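Local coordinates for DNA/RNA-binding protein Alba (Thermoplasma volcanium, PDB 4Z9E), which probably binds double-stranded DNA tightly without sequence specificity and helps compact the archaeal chromosome, at residues I34-R37 and G38-S42. Residues are numbered along the deposited sequence; the frame is centred on the assembly and turned at random.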
ATOM      1  N   ILE A  34      -8.189   3.348   7.872  1.00 53.78           N
ATOM      2  CA  ILE A  34      -8.582   3.295   6.478  1.00 53.79           C
ATOM      3  C   ILE A  34      -8.266   1.895   5.947  1.00 55.11           C
ATOM      4  O   ILE A  34      -7.158   1.385   6.148  1.00 57.91           O
ATOM      5  CB  ILE A  34      -7.813   4.350   5.662  1.00 54.68           C
ATOM      6  CG1 ILE A  34      -8.069   5.746   6.237  1.00 55.21           C
ATOM      7  CG2 ILE A  34      -8.189   4.263   4.193  1.00 52.71           C
ATOM      8  CD1 ILE A  34      -6.961   6.740   5.957  1.00 55.67           C
ATOM      9  N   LYS A  35      -9.222   1.298   5.246  1.00 52.10           N
ATOM     10  CA  LYS A  35      -9.120  -0.085   4.789  1.00 52.07           C
ATOM     11  C   LYS A  35      -9.518  -0.198   3.326  1.00 49.21           C
ATOM     12  O   LYS A  35     -10.517   0.367   2.921  1.00 51.73           O
ATOM     13  CB  LYS A  35     -10.012  -0.991   5.655  1.00 58.39           C
ATOM     14  CG  LYS A  35      -9.940  -2.477   5.325  1.00 74.64           C
ATOM     15  CD  LYS A  35      -8.832  -3.219   6.088  1.00 84.38           C
ATOM     16  CE  LYS A  35      -8.154  -4.304   5.237  1.00 75.77           C
ATOM     17  NZ  LYS A  35      -9.100  -5.165   4.460  1.00 79.77           N
ATOM     18  N   ALA A  36      -8.730  -0.927   2.533  1.00 48.23           N
ATOM     19  CA  ALA A  36      -9.044  -1.169   1.134  1.00 43.98           C
ATOM     20  C   ALA A  36      -8.475  -2.505   0.642  1.00 46.21           C
ATOM     21  O   ALA A  36      -7.536  -3.034   1.230  1.00 45.59           O
ATOM     22  CB  ALA A  36      -8.499  -0.031   0.271  1.00 46.44           C
ATOM     23  N   ARG A  37      -9.008  -3.000  -0.475  1.00 44.44           N
ATOM     24  CA  ARG A  37      -8.632  -4.270  -1.066  1.00 47.15           C
ATOM     25  C   ARG A  37      -8.399  -4.104  -2.563  1.00 44.28           C
ATOM     26  O   ARG A  37      -9.071  -3.306  -3.225  1.00 39.46           O
ATOM     27  CB  ARG A  37      -9.775  -5.288  -0.924  1.00 52.92           C
ATOM     28  CG  ARG A  37     -10.259  -5.598   0.474  1.00 60.89           C
ATOM     29  CD  ARG A  37     -10.967  -6.941   0.413  1.00 72.15           C
ATOM     30  NE  ARG A  37     -12.241  -6.957   1.114  1.00 77.75           N
ATOM     31  CZ  ARG A  37     -13.370  -6.442   0.628  1.00 86.55           C
ATOM     32  NH1 ARG A  37     -13.380  -5.849  -0.561  1.00 83.20           N
ATOM     33  NH2 ARG A  37     -14.494  -6.512   1.337  1.00 88.48           N
ATOM     34  N   GLY A  38      -7.484  -4.911  -3.100  1.00 44.98           N
ATOM     35  CA  GLY A  38      -7.257  -4.970  -4.533  1.00 45.39           C
ATOM     36  C   GLY A  38      -6.758  -3.663  -5.131  1.00 45.40           C
ATOM     37  O   GLY A  38      -5.870  -3.027  -4.594  1.00 43.94           O
ATOM     38  N   LYS A  39      -7.341  -3.290  -6.261  1.00 48.92           N
ATOM     39  CA  LYS A  39      -6.989  -2.095  -6.991  1.00 51.12           C
ATOM     40  C   LYS A  39      -7.034  -0.844  -6.114  1.00 51.64           C
ATOM     41  O   LYS A  39      -6.125  -0.012  -6.181  1.00 52.82           O
ATOM     42  CB  LYS A  39      -7.889  -1.939  -8.212  1.00 59.68           C
ATOM     43  CG  LYS A  39      -7.684  -3.007  -9.278  1.00 78.17           C
ATOM     44  CD  LYS A  39      -8.638  -2.798 -10.458  1.00 89.32           C
ATOM     45  CE  LYS A  39      -8.443  -3.840 -11.562  1.00 83.77           C
ATOM     46  NZ  LYS A  39      -9.403  -3.626 -12.690  1.00 83.89           N
ATOM     47  N   THR A  40      -8.036  -0.746  -5.244  1.00 49.56           N
ATOM     48  CA  THR A  40      -8.255   0.471  -4.470  1.00 51.87           C
ATOM     49  C   THR A  40      -7.251   0.723  -3.347  1.00 50.64           C
ATOM     50  O   THR A  40      -7.278   1.779  -2.709  1.00 51.79           O
ATOM     51  CB  THR A  40      -9.716   0.578  -3.977  1.00 54.60           C
ATOM     52  OG1 THR A  40     -10.130  -0.677  -3.464  1.00 58.67           O
ATOM     53  CG2 THR A  40     -10.628   0.900  -5.148  1.00 64.48           C
ATOM     54  N   ILE A  41      -6.351  -0.228  -3.110  1.00 50.96           N
ATOM     55  CA  ILE A  41      -5.194   0.022  -2.243  1.00 45.40           C
ATOM     56  C   ILE A  41      -4.442   1.313  -2.640  1.00 49.14           C
ATOM     57  O   ILE A  41      -3.991   2.068  -1.766  1.00 52.50           O
ATOM     58  CB  ILE A  41      -4.263  -1.207  -2.210  1.00 44.59           C
ATOM     59  CG1 ILE A  41      -4.961  -2.351  -1.461  1.00 46.56           C
ATOM     60  CG2 ILE A  41      -2.909  -0.889  -1.584  1.00 40.20           C
ATOM     61  CD1 ILE A  41      -4.222  -3.669  -1.524  1.00 43.95           C
ATOM     62  N   SER A  42      -4.342   1.588  -3.940  1.00 44.79           N
ATOM     63  CA  SER A  42      -3.799   2.855  -4.413  1.00 47.77           C
ATOM     64  C   SER A  42      -4.579   4.047  -3.881  1.00 48.56           C
ATOM     65  O   SER A  42      -4.012   5.046  -3.431  1.00 49.56           O
ATOM     66  CB  SER A  42      -3.830   2.879  -5.937  1.00 43.60           C
ATOM     67  OG  SER A  42      -2.711   2.196  -6.435  1.00 51.09           O
TER
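Arg37 O, on strand 31-37, takes two bonds from Thr40 three residues on. The shorter comes from the hydroxyl, Thr40 OG1 to Arg37 O at 2.8 Å, which approaches 23° off the plane of the carbonyl group. The backbone adds a weak bond, Thr40 N to Arg37 O at 3.4 Å, bent to 135° at the hydrogen. A chi1 of 45° tucks OG1 in between the residue's own N and C, which lets one residue offer both donors to the same oxygen. With a valine in its place the hydroxyl bond would be gone, which would probably leave Arg37 O with only the weak amide bond from this residue, and the turn more dependent on the Gly38-Ile41 bond. Gly38 makes the bend with a positive phi, where a modelled CB would run into Arg37 O. Its own carbonyl accepts Ile41 N, at 3.2 Å from Gly38 O, and also Ser42 OG of the second subunit, whose Gly38 O in turn accepts Ser42 OG of this chain. Van der Waals contacts of aliphatic carbons with backbone carbonyls lie beside the turn: Ala36 CB rests 3.7 Å from Thr40 O, while Ile41 CG1 lies 3.8 Å from Ala36 O. The Arg37 side chain sets off away from the turn, although CB still touches Gly38 N, and its NE forms a long, weak ion pair with Glu69. With its paired Gly38-Ser42 bonds at the dimer interface, the arrangement is a tight strand-to-helix connection of the Alba fold, joining strand 31-37 to helix 41-55.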